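PDB 5U1T: separin from Saccharomyces cerevisiae, which cleaves the Mcd1/Scc1 subunit of cohesin at the onset of anaphase as a caspase-like cysteine protease, held inactive by securin for most of the cell cycle. Local coordinates for residues N1392-R1397 with Y1588-K1593; L436-F441 with S456-V461; K858-F863 with Y880-F885. All blocks are in the same frame, centred on the assembly; numbering follows the deposited sequence.

Contact 1: residues N1392-R1397 with Y1588-K1593; sequences NKLLSR and YGLPIK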
# COMPACT_ATOMS: atom_id res chain seq x y z
N ASN A 1392 -5.64 38.30 -26.36
CA ASN A 1392 -5.71 39.59 -25.67
C ASN A 1392 -4.49 39.89 -24.82
O ASN A 1392 -4.18 41.05 -24.59
CB ASN A 1392 -6.95 39.68 -24.78
CG ASN A 1392 -7.03 41.01 -24.04
OD1 ASN A 1392 -7.27 42.06 -24.65
ND2 ASN A 1392 -6.81 40.98 -22.73
N LYS A 1393 -3.78 38.86 -24.37
CA LYS A 1393 -2.55 39.15 -23.62
C LYS A 1393 -1.43 39.51 -24.61
O LYS A 1393 -0.63 40.41 -24.34
CB LYS A 1393 -2.15 37.98 -22.71
CG LYS A 1393 -3.16 37.71 -21.57
CD LYS A 1393 -3.55 38.98 -20.76
CE LYS A 1393 -4.84 38.74 -19.94
NZ LYS A 1393 -6.01 38.31 -20.83
N LEU A 1394 -1.39 38.83 -25.75
CA LEU A 1394 -0.43 39.16 -26.79
C LEU A 1394 -0.63 40.60 -27.25
O LEU A 1394 0.34 41.35 -27.42
CB LEU A 1394 -0.55 38.21 -27.97
CG LEU A 1394 0.45 37.05 -28.01
CD1 LEU A 1394 0.37 36.33 -29.34
CD2 LEU A 1394 1.85 37.56 -27.76
N LEU A 1395 -1.88 40.99 -27.45
CA LEU A 1395 -2.17 42.36 -27.86
C LEU A 1395 -1.88 43.35 -26.72
O LEU A 1395 -1.35 44.44 -26.96
CB LEU A 1395 -3.62 42.50 -28.36
CG LEU A 1395 -4.05 41.74 -29.62
CD1 LEU A 1395 -5.47 42.10 -30.02
CD2 LEU A 1395 -3.12 41.97 -30.78
N SER A 1396 -2.21 42.99 -25.49
CA SER A 1396 -1.84 43.84 -24.36
C SER A 1396 -0.32 44.01 -24.25
O SER A 1396 0.16 45.08 -23.87
CB SER A 1396 -2.40 43.28 -23.04
OG SER A 1396 -3.69 43.81 -22.77
N ARG A 1397 0.42 42.97 -24.60
CA ARG A 1397 1.88 43.01 -24.53
C ARG A 1397 2.46 44.05 -25.48
O ARG A 1397 3.54 44.58 -25.22
CB ARG A 1397 2.45 41.62 -24.85
CG ARG A 1397 3.95 41.47 -24.65
CD ARG A 1397 4.39 40.04 -24.97
NE ARG A 1397 5.80 39.97 -25.32
CZ ARG A 1397 6.45 38.84 -25.58
NH1 ARG A 1397 7.75 38.87 -25.90
NH2 ARG A 1397 5.80 37.68 -25.52
N TYR A 1588 0.93 31.23 -35.94
CA TYR A 1588 0.20 31.52 -34.72
C TYR A 1588 0.74 32.80 -34.08
O TYR A 1588 1.95 33.08 -34.17
CB TYR A 1588 0.29 30.35 -33.73
CG TYR A 1588 -0.67 29.20 -33.99
CD1 TYR A 1588 -0.40 28.27 -34.98
CD2 TYR A 1588 -1.82 29.03 -33.23
CE1 TYR A 1588 -1.25 27.21 -35.21
CE2 TYR A 1588 -2.67 27.98 -33.46
CZ TYR A 1588 -2.39 27.07 -34.45
OH TYR A 1588 -3.23 26.01 -34.71
N GLY A 1589 -0.13 33.59 -33.45
CA GLY A 1589 0.28 34.82 -32.79
C GLY A 1589 -0.15 36.07 -33.54
O GLY A 1589 -1.24 36.12 -34.11
N LEU A 1590 0.72 37.08 -33.55
CA LEU A 1590 0.42 38.36 -34.18
C LEU A 1590 1.16 38.57 -35.51
O LEU A 1590 2.28 38.11 -35.68
CB LEU A 1590 0.75 39.51 -33.22
CG LEU A 1590 0.13 39.39 -31.83
CD1 LEU A 1590 0.36 40.65 -31.01
CD2 LEU A 1590 -1.35 39.07 -31.96
N PRO A 1591 0.54 39.28 -36.46
CA PRO A 1591 1.28 39.50 -37.70
C PRO A 1591 2.46 40.48 -37.48
O PRO A 1591 2.34 41.47 -36.75
CB PRO A 1591 0.23 40.08 -38.64
CG PRO A 1591 -0.74 40.75 -37.73
CD PRO A 1591 -0.78 39.93 -36.48
N ILE A 1592 3.60 40.17 -38.08
CA ILE A 1592 4.76 41.04 -37.92
C ILE A 1592 5.18 41.60 -39.27
O ILE A 1592 4.90 41.00 -40.31
CB ILE A 1592 5.95 40.29 -37.27
CG1 ILE A 1592 6.59 39.32 -38.26
CG2 ILE A 1592 5.49 39.57 -36.02
CD1 ILE A 1592 7.96 38.82 -37.85
N LYS A 1593 5.82 42.76 -39.25
CA LYS A 1593 6.47 43.32 -40.44
C LYS A 1593 7.88 43.75 -40.05
O LYS A 1593 8.12 44.22 -38.94
CB LYS A 1593 5.67 44.49 -41.02
CG LYS A 1593 6.16 44.94 -42.38
CD LYS A 1593 5.16 45.83 -43.08
CE LYS A 1593 5.08 47.22 -42.47
NZ LYS A 1593 3.94 47.99 -43.08
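Leu-1394 and Leu-1590 lie alongside each other with their side chains running in opposite directions, so that each slides past the other's middle. CD1 of Leu-1394 reaches back along its neighbour to CG of Leu-1590, 4.0 Å away, and goes on to touch the backbone, lying 3.8 Å from CA of Gly-1589. In return CD1 of Leu-1590 comes up to the helix itself, 3.7 Å from the carbonyl O of Leu-1394.

Leu-1395 meets the same side chain at a slant, from the next position of the helix. Its CD2 methyl sits against both branches of Leu-1590, 3.6 Å from CD2 and 3.7 Å from CD1. CG of Leu-1590 stands beside the backbone N, anti to the carbonyl carbon (chi1 -52°), which carries the branch point up to the helix. With an alanine here that branch is gone: CD2 of Leu-1395 would probably lose its partner on segment 1588-1593, and Leu-1394 would keep little more than its touch on Gly-1589.

Gly-1589 adopts a positive phi of 107°, at which a CB would jam against the preceding carbonyl O. Around the trio, Pro-1523 backs Leu-1394, Phe-1359 touches Leu-1590, and Leu-1125 of helix 1111-1127 meets Leu-1395.

The contact is a buried, mainly apolar seam between helix 1388-1397 and the end of strand 1585-1589 with the turn that follows it; the strand is the outermost, antiparallel one of a six-stranded sheet. A largely parallel sheet with helices packed on it fits the caspase-like alpha/beta fold expected of this clan CD protease.

Contact 2: residues L436-F441 with S456-V461; sequences LKFEKF and SCLFNV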
# COMPACT_ATOMS: atom_id res chain seq x y z
N LEU A 436 14.81 -14.73 30.42
CA LEU A 436 15.50 -13.46 30.55
C LEU A 436 16.75 -13.63 31.40
O LEU A 436 17.76 -12.96 31.17
CB LEU A 436 14.59 -12.38 31.14
CG LEU A 436 13.41 -11.92 30.30
CD1 LEU A 436 12.58 -10.90 31.05
CD2 LEU A 436 13.89 -11.36 28.98
N LYS A 437 16.67 -14.52 32.39
CA LYS A 437 17.84 -14.88 33.21
C LYS A 437 18.91 -15.55 32.36
O LYS A 437 20.08 -15.18 32.41
CB LYS A 437 17.46 -15.81 34.36
CG LYS A 437 16.82 -15.13 35.54
CD LYS A 437 16.77 -16.04 36.73
CE LYS A 437 16.47 -15.27 38.00
NZ LYS A 437 16.93 -16.02 39.22
N PHE A 438 18.48 -16.53 31.57
CA PHE A 438 19.39 -17.31 30.76
C PHE A 438 20.00 -16.43 29.69
O PHE A 438 21.11 -16.67 29.23
CB PHE A 438 18.68 -18.53 30.16
CG PHE A 438 18.96 -19.84 30.91
CD1 PHE A 438 20.04 -20.64 30.57
CD2 PHE A 438 18.14 -20.25 31.95
CE1 PHE A 438 20.30 -21.83 31.24
CE2 PHE A 438 18.39 -21.43 32.63
CZ PHE A 438 19.47 -22.22 32.28
N GLU A 439 19.29 -15.37 29.32
CA GLU A 439 19.88 -14.34 28.49
C GLU A 439 21.14 -13.78 29.17
O GLU A 439 22.18 -13.66 28.53
CB GLU A 439 18.88 -13.22 28.21
CG GLU A 439 19.44 -12.15 27.30
CD GLU A 439 18.35 -11.32 26.65
OE1 GLU A 439 17.31 -11.10 27.31
OE2 GLU A 439 18.52 -10.91 25.48
N LYS A 440 21.06 -13.47 30.46
CA LYS A 440 22.20 -12.85 31.12
C LYS A 440 23.35 -13.85 31.31
O LYS A 440 24.51 -13.48 31.12
CB LYS A 440 21.78 -12.22 32.46
CG LYS A 440 20.56 -11.29 32.34
CD LYS A 440 20.69 -9.93 33.07
CE LYS A 440 19.89 -8.82 32.34
NZ LYS A 440 20.07 -7.43 32.93
N PHE A 441 23.03 -15.10 31.67
CA PHE A 441 24.03 -16.19 31.72
C PHE A 441 24.77 -16.30 30.39
O PHE A 441 26.00 -16.16 30.35
CB PHE A 441 23.40 -17.56 32.03
CG PHE A 441 22.57 -17.60 33.28
CD1 PHE A 441 22.75 -16.67 34.30
CD2 PHE A 441 21.60 -18.57 33.44
CE1 PHE A 441 21.97 -16.71 35.43
CE2 PHE A 441 20.82 -18.61 34.58
CZ PHE A 441 21.01 -17.68 35.57
N SER A 456 21.73 -24.82 26.04
CA SER A 456 21.11 -26.12 25.96
C SER A 456 20.52 -26.57 27.27
O SER A 456 19.72 -27.47 27.30
CB SER A 456 22.15 -27.13 25.52
OG SER A 456 21.65 -27.91 24.48
N CYS A 457 20.95 -25.96 28.35
CA CYS A 457 20.33 -26.17 29.63
C CYS A 457 18.96 -25.56 29.62
O CYS A 457 18.10 -26.02 30.33
CB CYS A 457 21.18 -25.55 30.73
SG CYS A 457 22.81 -26.25 30.93
N LEU A 458 18.74 -24.55 28.82
CA LEU A 458 17.43 -23.93 28.78
C LEU A 458 16.61 -24.48 27.65
O LEU A 458 15.45 -24.70 27.79
CB LEU A 458 17.58 -22.43 28.62
CG LEU A 458 16.38 -21.51 28.49
CD1 LEU A 458 15.62 -21.85 27.24
CD2 LEU A 458 15.49 -21.50 29.69
N PHE A 459 17.22 -24.71 26.51
CA PHE A 459 16.47 -25.25 25.40
C PHE A 459 16.43 -26.74 25.60
O PHE A 459 17.23 -27.50 25.04
CB PHE A 459 17.07 -24.85 24.06
CG PHE A 459 16.13 -24.98 22.92
CD1 PHE A 459 15.13 -24.06 22.72
CD2 PHE A 459 16.24 -26.04 22.04
CE1 PHE A 459 14.24 -24.18 21.65
CE2 PHE A 459 15.36 -26.18 20.96
CZ PHE A 459 14.36 -25.24 20.78
N ASN A 460 15.47 -27.15 26.42
CA ASN A 460 15.39 -28.51 26.94
C ASN A 460 13.93 -28.87 27.16
O ASN A 460 13.21 -28.11 27.80
CB ASN A 460 16.19 -28.64 28.25
CG ASN A 460 16.12 -30.03 28.88
OD1 ASN A 460 15.24 -30.31 29.70
ND2 ASN A 460 17.09 -30.88 28.52
N VAL A 461 13.51 -30.01 26.64
CA VAL A 461 12.10 -30.39 26.67
C VAL A 461 11.45 -30.48 28.07
O VAL A 461 10.24 -30.24 28.17
CB VAL A 461 11.89 -31.74 25.95
CG1 VAL A 461 12.41 -32.86 26.77
CG2 VAL A 461 10.42 -31.96 25.68
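The ring of Phe-438 is sandwiched between Leu-458 and Phe-441. On one face stands CB of Leu-458, 3.7 Å from the centroid of the Phe-438 ring and only 14° off its normal, a CH-pi contact almost over the centre. The opposite face is taken from within the same helix: CD2 of Phe-441 lies 3.8 Å above the Phe-438 ring plane, again over the middle. Cys-457 comes in more obliquely, its CB 3.9 Å from CE1 of Phe-438 and close to CZ as well. Phe-441 is itself laid over the backbone of its own helix, with the carbonyl O of Lys-437 3.5 Å above its ring plane.

Leu-458 touches the ring with more than its CB. Its CG is anti to the backbone N (chi1 177°), which carries the chain across the Phe-438 ring instead of off it, and its CD2 then settles 3.7 Å from CD2 of Phe-438. The leucine methyl thus takes the CD2 side of the ring, while Cys-457 takes the CE1 and CZ side.

Beyond the pair, Phe-438 also leans on Ala-415 and Glu-418 of helix 408-425, and Leu-458 on Phe-476 of helix 470-485. Beyond Leu-458 the chain passes through an inverse gamma turn centred on Phe-459.

Helices 431-444 and 448-458 follow each other through a short connection and run roughly antiparallel, an alpha-alpha hairpin with Phe-438 of the first helix set against Leu-458 and Cys-457 of the second. Hairpins laid against neighbouring helices in this way are consistent with an alpha-solenoid build for the helical domain of separase.

Contact 3: residues K858-F863 with Y880-F885; sequences KANKAF and YDNKEF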
# COMPACT_ATOMS: atom_id res chain seq x y z
N LYS A 858 -6.05 -8.66 -22.14
CA LYS A 858 -5.21 -8.90 -20.98
C LYS A 858 -6.04 -8.77 -19.70
O LYS A 858 -5.99 -9.66 -18.85
CB LYS A 858 -4.00 -7.95 -20.96
CG LYS A 858 -2.94 -8.27 -22.00
CD LYS A 858 -1.71 -7.41 -21.85
CE LYS A 858 -0.74 -7.66 -22.99
NZ LYS A 858 0.50 -6.84 -22.93
N ALA A 859 -6.84 -7.70 -19.57
CA ALA A 859 -7.61 -7.50 -18.34
C ALA A 859 -8.56 -8.67 -18.09
O ALA A 859 -8.73 -9.12 -16.95
CB ALA A 859 -8.38 -6.20 -18.38
N ASN A 860 -9.17 -9.16 -19.17
CA ASN A 860 -10.11 -10.26 -19.06
C ASN A 860 -9.42 -11.55 -18.65
O ASN A 860 -9.95 -12.32 -17.85
CB ASN A 860 -10.86 -10.46 -20.36
CG ASN A 860 -11.94 -9.43 -20.58
OD1 ASN A 860 -12.26 -8.65 -19.68
ND2 ASN A 860 -12.52 -9.43 -21.76
N LYS A 861 -8.24 -11.79 -19.21
CA LYS A 861 -7.42 -12.91 -18.81
C LYS A 861 -7.06 -12.82 -17.34
O LYS A 861 -7.27 -13.76 -16.58
CB LYS A 861 -6.15 -12.96 -19.64
CG LYS A 861 -5.56 -14.34 -19.78
CD LYS A 861 -4.96 -14.49 -21.17
CE LYS A 861 -5.96 -14.03 -22.26
NZ LYS A 861 -5.29 -13.59 -23.54
N ALA A 862 -6.52 -11.66 -16.95
CA ALA A 862 -6.10 -11.40 -15.58
C ALA A 862 -7.20 -11.69 -14.56
O ALA A 862 -6.92 -12.17 -13.47
CB ALA A 862 -5.63 -9.96 -15.45
N PHE A 863 -8.45 -11.41 -14.93
CA PHE A 863 -9.62 -11.63 -14.07
C PHE A 863 -9.81 -13.09 -13.64
O PHE A 863 -10.34 -13.38 -12.56
CB PHE A 863 -10.90 -11.14 -14.78
CG PHE A 863 -12.10 -11.08 -13.90
CD1 PHE A 863 -12.22 -10.09 -12.94
CD2 PHE A 863 -13.12 -11.99 -14.04
CE1 PHE A 863 -13.32 -10.04 -12.12
CE2 PHE A 863 -14.23 -11.94 -13.23
CZ PHE A 863 -14.34 -10.97 -12.26
N TYR A 880 -18.73 -4.40 -16.25
CA TYR A 880 -18.73 -3.11 -16.93
C TYR A 880 -17.90 -3.09 -18.21
O TYR A 880 -18.41 -2.81 -19.28
CB TYR A 880 -18.20 -2.05 -15.98
CG TYR A 880 -18.29 -0.65 -16.52
CD1 TYR A 880 -19.51 -0.00 -16.60
CD2 TYR A 880 -17.15 0.04 -16.91
CE1 TYR A 880 -19.60 1.28 -17.06
CE2 TYR A 880 -17.23 1.33 -17.37
CZ TYR A 880 -18.46 1.94 -17.44
OH TYR A 880 -18.57 3.24 -17.90
N ASP A 881 -16.62 -3.39 -18.06
CA ASP A 881 -15.71 -3.55 -19.19
C ASP A 881 -16.32 -4.38 -20.30
O ASP A 881 -16.08 -4.09 -21.47
CB ASP A 881 -14.40 -4.21 -18.77
CG ASP A 881 -13.44 -3.25 -18.11
OD1 ASP A 881 -13.56 -2.04 -18.37
OD2 ASP A 881 -12.56 -3.70 -17.34
N ASN A 882 -17.09 -5.40 -19.97
CA ASN A 882 -17.55 -6.29 -21.02
C ASN A 882 -19.00 -6.06 -21.43
O ASN A 882 -19.63 -6.93 -22.02
CB ASN A 882 -17.34 -7.75 -20.61
CG ASN A 882 -15.86 -8.11 -20.44
OD1 ASN A 882 -15.19 -8.51 -21.39
ND2 ASN A 882 -15.34 -7.96 -19.22
N LYS A 883 -19.52 -4.87 -21.11
CA LYS A 883 -20.87 -4.44 -21.51
C LYS A 883 -22.03 -5.21 -20.87
O LYS A 883 -23.15 -5.17 -21.39
CB LYS A 883 -21.04 -4.53 -23.02
CG LYS A 883 -20.10 -3.68 -23.81
CD LYS A 883 -20.24 -2.24 -23.45
CE LYS A 883 -19.32 -1.46 -24.33
NZ LYS A 883 -18.10 -2.31 -24.54
N GLU A 884 -21.77 -5.92 -19.78
CA GLU A 884 -22.86 -6.68 -19.16
C GLU A 884 -23.48 -5.94 -17.99
O GLU A 884 -23.44 -6.39 -16.85
CB GLU A 884 -22.35 -8.03 -18.74
CG GLU A 884 -22.06 -8.86 -19.94
CD GLU A 884 -21.40 -10.14 -19.59
OE1 GLU A 884 -20.32 -10.41 -20.17
OE2 GLU A 884 -21.94 -10.86 -18.72
N PHE A 885 -24.07 -4.78 -18.31
CA PHE A 885 -24.58 -3.88 -17.30
C PHE A 885 -25.75 -4.53 -16.57
O PHE A 885 -26.01 -4.23 -15.40
CB PHE A 885 -25.00 -2.56 -17.92
CG PHE A 885 -23.96 -1.97 -18.84
CD1 PHE A 885 -22.61 -2.02 -18.53
CD2 PHE A 885 -24.34 -1.37 -20.04
CE1 PHE A 885 -21.66 -1.48 -19.38
CE2 PHE A 885 -23.40 -0.84 -20.89
CZ PHE A 885 -22.06 -0.89 -20.57
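Asn-860 and Asn-882 meet amide to amide and exchange two hydrogen bonds, each giving its ND2 to the other's OD1. The two bonds are unequal. ND2 of Asn-860 reaches OD1 of Asn-882 at 2.8 Å, lying in the carbonyl plane on a lone pair, though that oxygen sits out of the amide plane of Asn-860. The return bond, ND2 of Asn-882 to OD1 of Asn-860, is longer at 3.2 Å but straighter, with 154° at the hydrogen; here the donor is tilted 35° from the acceptor's carbonyl plane. The amide planes stand 31° apart, in keeping with each bond being flat at one end and tilted at the other.

ND2 of Asn-882 has a second acceptor, the carbonyl O of Phe-878 in the last turn of its own helix. That bond supports this placing of the nitrogen and oxygen, and with it the sense of the pairing with Asn-860.

Asn-882 is where helix 872-881 unwinds in a Schellman motif. Lys-883, at positive phi, is the C-prime residue: its N bonds to the carbonyl O of Tyr-880 at 3.0 Å, and the N of Glu-884 returns to the O of Leu-879. The side chain of Asn-882 therefore takes up one more carbonyl of the final turn while tying the helix end across to helix 849-863.

Both asparagines are partly exposed. On the more buried side, OD2 of Asp-881 is hydrogen-bonded to His-837 of helix 829-845, while Ala-859 rests on Leu-836 of that helix and Phe-863 stacks on the ring of Phe-878.

In the fold
The three contacts are strung along an elongated chain without touching. Contact 2, in the helical part, and contact 1, in the protease part, fall on opposite sides of the chain's centre, their own centres 87 Å apart. Contact 3 lies 59 Å from contact 2 and 51 Å from contact 1, centre to centre; even the nearest atoms of contacts 1 and 3 are about 32 Å apart. Contacts 2 and 3 each join sequence-adjacent helices, whereas contact 1 brings together segments some 190 residues apart. Contact 1 alone shares a sheet with the probable catalytic region: Cys-1497, the active-site residue by similarity, follows strand 1492-1494, separated from strand 1585-1589 by strand 1524-1528.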